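Local coordinates for PHO85 cyclin-10 (Saccharomyces cerevisiae, PDB 4KRD), which serves as the cyclin partner of the kinase PHO85, forming a holoenzyme that phosphorylates and negatively regulates glycogen synthase, so restraining glycogen accumulation under favourable growth conditions, at residues R142-T145 and K146-D150; K166-L169 and T170-E173. All blocks are in the same frame, centred on the assembly; numbering follows the deposited sequence.

Contact 1 (R142-T145 and K146-D150)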
loop_
_atom_site.group_PDB
_atom_site.type_symbol
_atom_site.label_atom_id
_atom_site.label_comp_id
_atom_site.label_asym_id
_atom_site.label_seq_id
_atom_site.Cartn_x
_atom_site.Cartn_y
_atom_site.Cartn_z
ATOM N N ARG B 142 -7.396 4.348 14.633
ATOM C CA ARG B 142 -6.170 3.552 14.642
ATOM C C ARG B 142 -5.883 2.989 13.262
ATOM O O ARG B 142 -4.756 3.064 12.770
ATOM C CB ARG B 142 -6.250 2.436 15.700
ATOM C CG ARG B 142 -5.011 1.526 15.759
ATOM C CD ARG B 142 -3.741 2.300 16.134
ATOM N NE ARG B 142 -2.654 1.397 16.526
ATOM C CZ ARG B 142 -1.412 1.793 16.773
ATOM N NH1 ARG B 142 -1.100 3.076 16.662
ATOM N NH2 ARG B 142 -0.489 0.912 17.121
ATOM N N LEU B 143 -6.913 2.448 12.620
ATOM C CA LEU B 143 -6.779 1.875 11.285
ATOM C C LEU B 143 -6.392 2.971 10.297
ATOM O O LEU B 143 -5.549 2.778 9.419
ATOM C CB LEU B 143 -8.103 1.204 10.875
ATOM C CG LEU B 143 -8.049 -0.042 9.995
ATOM C CD1 LEU B 143 -6.908 -0.951 10.433
ATOM C CD2 LEU B 143 -9.386 -0.802 10.025
ATOM N N SER B 144 -7.011 4.135 10.456
ATOM C CA SER B 144 -6.725 5.274 9.604
ATOM C C SER B 144 -5.242 5.658 9.626
ATOM O O SER B 144 -4.633 5.855 8.566
ATOM C CB SER B 144 -7.592 6.483 10.002
ATOM O OG SER B 144 -7.145 7.634 9.311
ATOM N N THR B 145 -4.659 5.765 10.820
ATOM C CA THR B 145 -3.249 6.125 10.922
ATOM C C THR B 145 -2.351 5.085 10.238
ATOM O O THR B 145 -1.352 5.441 9.621
ATOM C CB THR B 145 -2.762 6.325 12.389
ATOM O OG1 THR B 145 -2.836 5.086 13.106
ATOM C CG2 THR B 145 -3.576 7.414 13.102
ATOM N N LYS B 146 -2.726 3.813 10.331
ATOM C CA LYS B 146 -1.931 2.734 9.742
ATOM C C LYS B 146 -2.056 2.670 8.211
ATOM O O LYS B 146 -1.140 2.220 7.528
ATOM C CB LYS B 146 -2.302 1.390 10.381
ATOM C CG LYS B 146 -1.753 1.231 11.783
ATOM C CD LYS B 146 -1.904 -0.170 12.345
ATOM C CE LYS B 146 -1.190 -0.284 13.695
ATOM N NZ LYS B 146 -1.313 -1.631 14.305
ATOM N N LEU B 147 -3.201 3.103 7.685
ATOM C CA LEU B 147 -3.392 3.272 6.244
ATOM C C LEU B 147 -2.621 4.463 5.675
ATOM O O LEU B 147 -2.350 4.521 4.471
ATOM C CB LEU B 147 -4.863 3.494 5.933
ATOM C CG LEU B 147 -5.814 2.307 6.048
ATOM C CD1 LEU B 147 -7.253 2.814 5.939
ATOM C CD2 LEU B 147 -5.538 1.287 4.970
ATOM N N LEU B 148 -2.284 5.417 6.533
ATOM C CA LEU B 148 -1.793 6.725 6.082
ATOM C C LEU B 148 -0.334 7.030 6.393
ATOM O O LEU B 148 0.383 7.597 5.568
ATOM C CB LEU B 148 -2.626 7.837 6.722
ATOM C CG LEU B 148 -3.965 8.163 6.082
ATOM C CD1 LEU B 148 -4.763 9.053 7.026
ATOM C CD2 LEU B 148 -3.744 8.842 4.743
ATOM N N GLU B 149 0.094 6.707 7.603
ATOM C CA GLU B 149 1.392 7.190 8.067
ATOM C C GLU B 149 2.457 6.107 8.080
ATOM O O GLU B 149 2.188 4.970 8.454
ATOM C CB GLU B 149 1.255 7.800 9.459
ATOM C CG GLU B 149 0.311 8.998 9.526
ATOM C CD GLU B 149 0.924 10.274 8.977
ATOM O OE1 GLU B 149 2.046 10.223 8.426
ATOM O OE2 GLU B 149 0.276 11.333 9.101
ATOM N N ASP B 150 3.677 6.460 7.677
ATOM C CA ASP B 150 4.785 5.512 7.754
ATOM C C ASP B 150 5.184 5.261 9.187
ATOM O O ASP B 150 5.689 4.196 9.526
ATOM C CB ASP B 150 5.993 6.018 6.968
ATOM C CG ASP B 150 5.802 5.891 5.480
ATOM O OD1 ASP B 150 4.974 5.054 5.054
ATOM O OD2 ASP B 150 6.478 6.619 4.730
#

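Contact 2 (K166-L169 and T170-E173)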
loop_
_atom_site.group_PDB
_atom_site.type_symbol
_atom_site.label_atom_id
_atom_site.label_comp_id
_atom_site.label_asym_id
_atom_site.label_seq_id
_atom_site.Cartn_x
_atom_site.Cartn_y
_atom_site.Cartn_z
ATOM N N LYS B 166 -4.043 -3.285 25.466
ATOM C CA LYS B 166 -3.442 -3.490 24.161
ATOM C C LYS B 166 -4.138 -4.642 23.451
ATOM O O LYS B 166 -4.293 -4.631 22.232
ATOM C CB LYS B 166 -1.947 -3.743 24.305
ATOM C CG LYS B 166 -1.188 -2.531 24.830
ATOM C CD LYS B 166 0.300 -2.783 24.864
ATOM C CE LYS B 166 0.621 -3.923 25.808
ATOM N NZ LYS B 166 0.268 -3.585 27.216
ATOM N N ARG B 167 -4.583 -5.622 24.223
ATOM C CA ARG B 167 -5.271 -6.778 23.661
ATOM C C ARG B 167 -6.592 -6.363 23.013
ATOM O O ARG B 167 -6.915 -6.796 21.909
ATOM C CB ARG B 167 -5.474 -7.848 24.736
ATOM C CG ARG B 167 -6.606 -8.836 24.472
ATOM C CD ARG B 167 -6.492 -10.058 25.394
ATOM N NE ARG B 167 -5.355 -10.922 25.053
ATOM C CZ ARG B 167 -4.129 -10.822 25.574
ATOM N NH1 ARG B 167 -3.848 -9.887 26.477
ATOM N NH2 ARG B 167 -3.174 -11.665 25.188
ATOM N N LEU B 168 -7.345 -5.506 23.693
ATOM C CA LEU B 168 -8.585 -4.982 23.127
ATOM C C LEU B 168 -8.332 -4.158 21.857
ATOM O O LEU B 168 -9.043 -4.304 20.867
ATOM C CB LEU B 168 -9.353 -4.147 24.161
ATOM C CG LEU B 168 -10.670 -3.537 23.669
ATOM C CD1 LEU B 168 -11.632 -4.604 23.176
ATOM C CD2 LEU B 168 -11.321 -2.686 24.747
ATOM N N LEU B 169 -7.322 -3.297 21.893
ATOM C CA LEU B 169 -6.973 -2.467 20.741
ATOM C C LEU B 169 -6.732 -3.318 19.494
ATOM O O LEU B 169 -7.239 -3.022 18.414
ATOM C CB LEU B 169 -5.747 -1.598 21.036
ATOM C CG LEU B 169 -5.290 -0.664 19.905
ATOM C CD1 LEU B 169 -6.436 0.186 19.358
ATOM C CD2 LEU B 169 -4.139 0.217 20.334
ATOM N N THR B 170 -5.967 -4.388 19.657
ATOM C CA THR B 170 -5.724 -5.311 18.568
ATOM C C THR B 170 -7.029 -5.923 18.075
ATOM O O THR B 170 -7.252 -6.030 16.868
ATOM C CB THR B 170 -4.740 -6.412 18.986
ATOM O OG1 THR B 170 -3.520 -5.791 19.401
ATOM C CG2 THR B 170 -4.467 -7.384 17.823
ATOM N N LYS B 171 -7.876 -6.325 18.993
ATOM C CA LYS B 171 -9.131 -6.922 18.653
ATOM C C LYS B 171 -10.027 -5.962 17.867
ATOM O O LYS B 171 -10.713 -6.354 16.966
ATOM C CB LYS B 171 -9.818 -7.398 19.915
ATOM C CG LYS B 171 -11.089 -8.106 19.678
ATOM C CD LYS B 171 -11.787 -8.472 20.947
ATOM C CE LYS B 171 -11.188 -9.701 21.552
ATOM N NZ LYS B 171 -11.284 -9.759 23.055
ATOM N N LEU B 172 -10.001 -4.701 18.241
ATOM C CA LEU B 172 -10.785 -3.677 17.564
ATOM C C LEU B 172 -10.249 -3.321 16.170
ATOM O O LEU B 172 -11.038 -3.169 15.238
ATOM C CB LEU B 172 -10.899 -2.429 18.436
ATOM C CG LEU B 172 -11.711 -2.624 19.729
ATOM C CD1 LEU B 172 -11.761 -1.327 20.500
ATOM C CD2 LEU B 172 -13.127 -3.166 19.428
ATOM N N GLU B 173 -8.931 -3.182 16.025
ATOM C CA GLU B 173 -8.335 -2.982 14.692
ATOM C C GLU B 173 -8.801 -4.047 13.712
ATOM O O GLU B 173 -9.200 -3.743 12.596
ATOM C CB GLU B 173 -6.807 -3.071 14.729
ATOM C CG GLU B 173 -6.098 -2.005 15.507
ATOM C CD GLU B 173 -4.584 -2.242 15.530
ATOM O OE1 GLU B 173 -4.155 -3.405 15.652
ATOM O OE2 GLU B 173 -3.831 -1.260 15.440
#

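Contact 1 (R142-T145 and K146-D150)
Lys146 N reaches back to Arg142 O at 3.3 Å and Leu147 N to Leu143 O at 2.9 Å, continuing the i to i+4 ladder of helix 130-148, which ends as Glu149 N bonds Thr145 O at 2.8 Å and Glu149 becomes the first residue to leave helical backbone angles. Arg142 O is gripped twice. With chi1 65° the hydroxyl of Thr145 lies between its own backbone N and carbonyl carbon, folded back along the helix, and Thr145 OG1 donates to Arg142 O at 2.8 Å from the same face of the carbonyl plane as Lys146 N. Lys146 reaches back along the helix and crosses the side chain of Arg142 at a slant: Arg142 bends at chi2 (62°), whereas Lys146 stays extended, which lays Lys146 CE over one face of the Arg142 guanidinium, offset toward its rim and 3.6 Å from Arg142 NE. Glu173 OE2 forms salt bridges with Lys146 NZ and Arg142 NE, so the close approach of Arg142 NH2 and Lys146 NZ (3.9 Å) is probably eased by the shared carboxylate. Lys146 NZ also donates to a backbone of the partner protein chain, and Arg142 NH1 to His153 O. Around the helix, Leu148 CD1 lies 3.6 Å from Ser144 OG, whose hydroxyl is hydrogen-bonded to Val101 O while Leu148 packs on Val104 of helix 99-113. A buried helix end whose lysine joins a glutamate and the partner's backbone is consistent with the kinase-binding site of the cyclin box, as in cyclin A.

Contact 2 (K166-L169 and T170-E173)
The flat carboxylate of Glu173 stands beside Leu169 O, with Glu173 CD 4.0 Å from that oxygen; within the two segments nothing stacks on it, and its oxygens turn outward, OE1 to a backbone of the partner protein chain, while the other oxygen faces helix 130-148. The flat guanidinium of Arg167 likewise points off the helix, to an acidic side chain of that partner chain. Nearer the backbone, the methylene Glu173 CG lies 3.3 Å from Leu169 O, the carbonyl that accepts from Glu173 N at 2.9 Å in a nearly straight bond (172° at the hydrogen). One residue earlier, Leu172 N donates to Leu168 O at 2.8 Å. Leu168 and Leu172, one turn apart, pack against each other. Leu168 carries its CG opposite the backbone N (chi1 180°), which swings the branch forward along the helix, while Leu172 turns its own back (chi1 -66°); Leu168 CD1 thereby meets Leu172 CG at 4.0 Å, the side chains crossing aslant. Both also touch Arg135 of helix 130-148, and Leu172 touches Phe74. With an alanine in place of Leu172, a gap would probably open beside Leu168 CD1 and Phe74 would lose the contact it makes with this side chain. Lys171, on the exposed side, brings its CB to 3.3 Å from Leu168 O. The buried Leu169 packs on Ile138, so that helix 166-180 lies against helix 130-148 while Glu173 bonds to the partner chain's backbone, consistent with the kinase-facing surface of a cyclin box.

Contact 1 precedes contact 2 along the chain, and their centres lie about 15 Å apart within one cyclin domain. The first closes helix 130-148; the second opens helix 166-180, with helix 155-162 between them in sequence. The two helices meet directly: Leu143 CD2 packs 3.9 Å from Glu173 O, and Arg142 CG lies 4.1 Å from Leu169 CD1, so van der Waals packing flanks the ion cluster that ties them. Both contacts also reach the second protein chain of the assembly, presumably PHO85. Fixing the end of one helix against the start of another thus probably shapes a single surface on which the kinase is held.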